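Local coordinates for pyruvate kinase (Cryptosporidium parvum, PDB 4DRS), which probably catalyses the last step of glycolysis, the interconversion of phosphoenolpyruvate and ADP with pyruvate and ATP, at residues A[404-408]-A[409-413]; A[387-391]-A[392-396]. All blocks are in the same frame, centred on the assembly; numbering follows the deposited sequence.

Contact 1: A[404-408]-A[409-413]; sequences KPVAV and PEAIA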
loop_
_atom_site.group_PDB
_atom_site.type_symbol
_atom_site.label_atom_id
_atom_site.label_comp_id
_atom_site.label_asym_id
_atom_site.label_seq_id
_atom_site.Cartn_x
_atom_site.Cartn_y
_atom_site.Cartn_z
ATOM N N LYS A 404 8.892 -5.706 16.376
ATOM C CA LYS A 404 10.335 -5.495 16.330
ATOM C C LYS A 404 10.801 -4.811 17.617
ATOM O O LYS A 404 10.031 -4.068 18.226
ATOM C CB LYS A 404 10.714 -4.658 15.099
ATOM C CG LYS A 404 10.093 -5.132 13.789
ATOM C CD LYS A 404 10.740 -6.409 13.265
ATOM C CE LYS A 404 9.874 -7.095 12.215
ATOM N NZ LYS A 404 9.558 -6.215 11.055
ATOM N N PRO A 405 12.057 -5.056 18.042
ATOM C CA PRO A 405 13.093 -5.895 17.419
ATOM C C PRO A 405 12.885 -7.391 17.637
ATOM O O PRO A 405 12.198 -7.790 18.577
ATOM C CB PRO A 405 14.374 -5.444 18.126
ATOM C CG PRO A 405 13.913 -5.000 19.477
ATOM C CD PRO A 405 12.540 -4.420 19.284
ATOM N N VAL A 406 13.478 -8.199 16.763
ATOM C CA VAL A 406 13.441 -9.654 16.884
ATOM C C VAL A 406 14.810 -10.157 17.338
ATOM O O VAL A 406 15.760 -9.375 17.424
ATOM C CB VAL A 406 13.037 -10.339 15.555
ATOM C CG1 VAL A 406 11.585 -10.040 15.211
ATOM C CG2 VAL A 406 13.962 -9.923 14.411
ATOM N N ALA A 407 14.912 -11.451 17.635
ATOM C CA ALA A 407 16.206 -12.060 17.936
ATOM C C ALA A 407 17.012 -12.227 16.648
ATOM O O ALA A 407 16.445 -12.222 15.548
ATOM C CB ALA A 407 16.020 -13.399 18.635
ATOM N N VAL A 408 18.329 -12.371 16.792
ATOM C CA VAL A 408 19.236 -12.517 15.648
ATOM C C VAL A 408 18.798 -13.623 14.678
ATOM O O VAL A 408 18.664 -13.359 13.480
ATOM C CB VAL A 408 20.714 -12.700 16.096
ATOM C CG1 VAL A 408 21.577 -13.255 14.968
ATOM C CG2 VAL A 408 21.281 -11.382 16.596
ATOM N N PRO A 409 18.557 -14.856 15.185
ATOM C CA PRO A 409 18.141 -15.938 14.282
ATOM C C PRO A 409 16.929 -15.596 13.411
ATOM O O PRO A 409 16.906 -15.951 12.228
ATOM C CB PRO A 409 17.819 -17.089 15.243
ATOM C CG PRO A 409 18.720 -16.848 16.412
ATOM C CD PRO A 409 18.753 -15.352 16.566
ATOM N N GLU A 410 15.938 -14.913 13.977
ATOM C CA GLU A 410 14.749 -14.561 13.205
ATOM C C GLU A 410 15.048 -13.494 12.149
ATOM O O GLU A 410 14.489 -13.530 11.049
ATOM C CB GLU A 410 13.590 -14.132 14.111
ATOM C CG GLU A 410 12.277 -13.950 13.351
ATOM C CD GLU A 410 11.053 -13.854 14.244
ATOM O OE1 GLU A 410 11.194 -13.923 15.486
ATOM O OE2 GLU A 410 9.941 -13.711 13.694
ATOM N N ALA A 411 15.924 -12.549 12.486
ATOM C CA ALA A 411 16.342 -11.526 11.533
ATOM C C ALA A 411 17.084 -12.148 10.347
ATOM O O ALA A 411 16.830 -11.785 9.202
ATOM C CB ALA A 411 17.200 -10.480 12.216
ATOM N N ILE A 412 17.988 -13.088 10.627
ATOM C CA ILE A 412 18.701 -13.817 9.573
ATOM C C ILE A 412 17.707 -14.552 8.671
ATOM O O ILE A 412 17.853 -14.543 7.443
ATOM C CB ILE A 412 19.740 -14.812 10.150
ATOM C CG1 ILE A 412 20.801 -14.086 10.998
ATOM C CG2 ILE A 412 20.405 -15.622 9.042
ATOM C CD1 ILE A 412 21.771 -13.208 10.228
ATOM N N ALA A 413 16.695 -15.167 9.285
ATOM C CA ALA A 413 15.653 -15.895 8.557
ATOM C C ALA A 413 14.918 -15.003 7.561
ATOM O O ALA A 413 14.768 -15.375 6.395
ATOM C CB ALA A 413 14.669 -16.539 9.523
HETATM O O HOH W 1 12.837 -13.153 17.758
#

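Contact 2: A[387-391]-A[392-396]; sequences TCIDY and PVLYH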
loop_
_atom_site.group_PDB
_atom_site.type_symbol
_atom_site.label_atom_id
_atom_site.label_comp_id
_atom_site.label_asym_id
_atom_site.label_seq_id
_atom_site.Cartn_x
_atom_site.Cartn_y
_atom_site.Cartn_z
ATOM N N THR A 387 0.094 -22.689 -5.812
ATOM C CA THR A 387 0.297 -21.815 -6.984
ATOM C C THR A 387 -0.584 -20.556 -6.937
ATOM O O THR A 387 -0.331 -19.591 -7.657
ATOM C CB THR A 387 0.098 -22.542 -8.339
ATOM O OG1 THR A 387 -1.280 -22.889 -8.513
ATOM C CG2 THR A 387 0.962 -23.795 -8.429
ATOM N N CYS A 388 -1.605 -20.575 -6.080
ATOM C CA CYS A 388 -2.529 -19.453 -5.922
ATOM C C CYS A 388 -2.015 -18.391 -4.953
ATOM O O CYS A 388 -2.659 -17.359 -4.756
ATOM C CB CYS A 388 -3.892 -19.955 -5.442
ATOM S SG CYS A 388 -4.709 -21.090 -6.584
ATOM N N ILE A 389 -0.862 -18.652 -4.346
ATOM C CA ILE A 389 -0.303 -17.768 -3.329
ATOM C C ILE A 389 0.494 -16.639 -3.968
ATOM O O ILE A 389 1.330 -16.871 -4.841
ATOM C CB ILE A 389 0.583 -18.541 -2.318
ATOM C CG1 ILE A 389 -0.263 -19.555 -1.534
ATOM C CG2 ILE A 389 1.291 -17.581 -1.368
ATOM C CD1 ILE A 389 0.523 -20.477 -0.620
ATOM N N ASP A 390 0.210 -15.418 -3.528
ATOM C CA ASP A 390 1.024 -14.261 -3.859
ATOM C C ASP A 390 2.126 -14.150 -2.804
ATOM O O ASP A 390 1.919 -13.561 -1.739
ATOM C CB ASP A 390 0.156 -12.998 -3.871
ATOM C CG ASP A 390 0.829 -11.826 -4.569
ATOM O OD1 ASP A 390 0.121 -11.086 -5.288
ATOM O OD2 ASP A 390 2.058 -11.638 -4.401
ATOM N N TYR A 391 3.289 -14.726 -3.104
ATOM C CA TYR A 391 4.373 -14.858 -2.117
ATOM C C TYR A 391 4.926 -13.546 -1.556
ATOM O O TYR A 391 5.018 -13.404 -0.336
ATOM C CB TYR A 391 5.491 -15.785 -2.622
ATOM C CG TYR A 391 5.130 -17.240 -2.484
ATOM C CD1 TYR A 391 5.216 -17.884 -1.248
ATOM C CD2 TYR A 391 4.671 -17.970 -3.577
ATOM C CE1 TYR A 391 4.869 -19.218 -1.111
ATOM C CE2 TYR A 391 4.321 -19.303 -3.449
ATOM C CZ TYR A 391 4.421 -19.919 -2.215
ATOM O OH TYR A 391 4.072 -21.242 -2.091
ATOM N N PRO A 392 5.288 -12.581 -2.429
ATOM C CA PRO A 392 5.704 -11.277 -1.898
ATOM C C PRO A 392 4.682 -10.659 -0.938
ATOM O O PRO A 392 5.068 -10.130 0.106
ATOM C CB PRO A 392 5.851 -10.419 -3.156
ATOM C CG PRO A 392 6.232 -11.397 -4.216
ATOM C CD PRO A 392 5.461 -12.648 -3.895
ATOM N N VAL A 393 3.396 -10.750 -1.279
ATOM C CA VAL A 393 2.332 -10.192 -0.441
ATOM C C VAL A 393 2.246 -10.931 0.890
ATOM O O VAL A 393 2.158 -10.303 1.951
ATOM C CB VAL A 393 0.960 -10.182 -1.165
ATOM C CG1 VAL A 393 -0.183 -9.927 -0.187
ATOM C CG2 VAL A 393 0.950 -9.135 -2.269
ATOM N N LEU A 394 2.290 -12.260 0.831
ATOM C CA LEU A 394 2.252 -13.085 2.036
ATOM C C LEU A 394 3.421 -12.756 2.964
ATOM O O LEU A 394 3.242 -12.642 4.180
ATOM C CB LEU A 394 2.234 -14.579 1.674
ATOM C CG LEU A 394 2.171 -15.623 2.798
ATOM C CD1 LEU A 394 0.983 -15.401 3.731
ATOM C CD2 LEU A 394 2.137 -17.023 2.206
ATOM N N TYR A 395 4.608 -12.591 2.381
ATOM C CA TYR A 395 5.804 -12.258 3.148
ATOM C C TYR A 395 5.649 -10.955 3.927
ATOM O O TYR A 395 5.954 -10.903 5.117
ATOM C CB TYR A 395 7.045 -12.174 2.253
ATOM C CG TYR A 395 8.265 -11.695 3.010
ATOM C CD1 TYR A 395 8.858 -12.502 3.984
ATOM C CD2 TYR A 395 8.804 -10.426 2.784
ATOM C CE1 TYR A 395 9.965 -12.071 4.697
ATOM C CE2 TYR A 395 9.913 -9.982 3.494
ATOM C CZ TYR A 395 10.489 -10.811 4.448
ATOM O OH TYR A 395 11.593 -10.395 5.163
ATOM N N HIS A 396 5.181 -9.910 3.249
ATOM C CA HIS A 396 5.035 -8.600 3.877
ATOM C C HIS A 396 4.002 -8.596 4.965
ATOM O O HIS A 396 4.177 -7.921 5.978
ATOM C CB HIS A 396 4.764 -7.513 2.837
ATOM C CG HIS A 396 5.952 -7.216 1.949
ATOM N ND1 HIS A 396 7.115 -6.734 2.433
ATOM C CD2 HIS A 396 6.129 -7.357 0.572
ATOM C CE1 HIS A 396 7.991 -6.576 1.422
ATOM N NE2 HIS A 396 7.386 -6.957 0.282
#

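Contact 1: A[404-408]-A[409-413]
The E410 carboxylate lies flat beneath V406: methyl CG1 of V406 stands almost directly above the plane, over one face, 4.0 Å from E410 CD. Around the rim of the group its two oxygens have different partners. OE1 accepts from a water 2.9 Å away, which lies somewhat off the carboxylate plane toward the V406 face and in turn accepts from A407 N at 2.7 Å. OE2 takes a salt bridge from K443 and a hydrogen bond from Y444 of the same chain, so the group is held from several directions and its rotation is probably well fixed; the lysine should favour the ionised form. An extended chain, with CG of E410 trans to the amide nitrogen (chi1 -172°), carries the carboxylate back along the incoming loop, where it crosses V406 at about a right angle. The other V406 methyl, CG2, turns to the helix and meets A411 CB at 4.0 Å. Behind these side chains the first turn closes through A411 N to A407 O (3.1 Å, 160°), with E410 N adding a weak bond to the same oxygen. I412 N to V408 O follows at 2.9 Å, and CG1 of V408 and CG1 of I412 lie alongside at 4.1 Å. P409, whose nitrogen has no hydrogen to give, occupies the first turn and packs CD on A407 CB at 3.9 Å. V408 packs on F502 and A411 on V423, both of the second subunit. With A407 as N-cap, V406 and A411 form a hydrophobic staple, and E410 at N3 reaches the N-cap amide through water, where a capping box would bond directly: the start of helix 408-422 in the alpha/beta domain of pyruvate kinase.

Contact 2: A[387-391]-A[392-396]
L394 N bonds D390 O at 2.9 Å with an N-H...O angle of 163°, and Y395 N bonds Y391 O at the same length, closing the first two overlapping helical turns. Farther along, the hydroxyl of Y395 leaves this turn and hydrogen-bonds E418 of the second subunit, while its side chain packs on C414 and V417 of helix 408-422. The D390 carboxylate, swung trans to its own amide nitrogen (chi1 -164°), crosses V393 at a slant: OD2 of D390 lies 3.5 Å from V393 CG2 and equally far from V393 N, the N3 amide, a distance long for a hydrogen bond; P392 CD is 3.6 Å from the same oxygen. On another side of the turn, I389 offers one methyl to two partners. CG2 sits 3.7 Å above the centre of the Y391 ring, a CH-pi arrangement, and also touches L394 CD2 at 3.7 Å, the two directions being nearly perpendicular. L353 of helix 342-354 and R467 touch I389 as well. D390 is the N-cap, and the I389-L394 pair that straddles the first turn is a hydrophobic staple, marking where the loop after helix 371-386 enters helix 391-401.

Overall arrangement
Both contacts are starts of helices that follow each other in the chain, each with a proline as the second helical residue and a staple across the first turn; their centres lie 21 Å apart and they do not touch. Contact 2 is a surface contact, held mainly by backbone bonds and a methyl-aromatic cluster. Contact 1 is partly buried, adds a water and a charged side chain tied to K443, and meets the second subunit along most of its length. In contact 2 that subunit is reached through Y395 alone, whose side chain packs on helix 408-422, the helix that contact 1 begins.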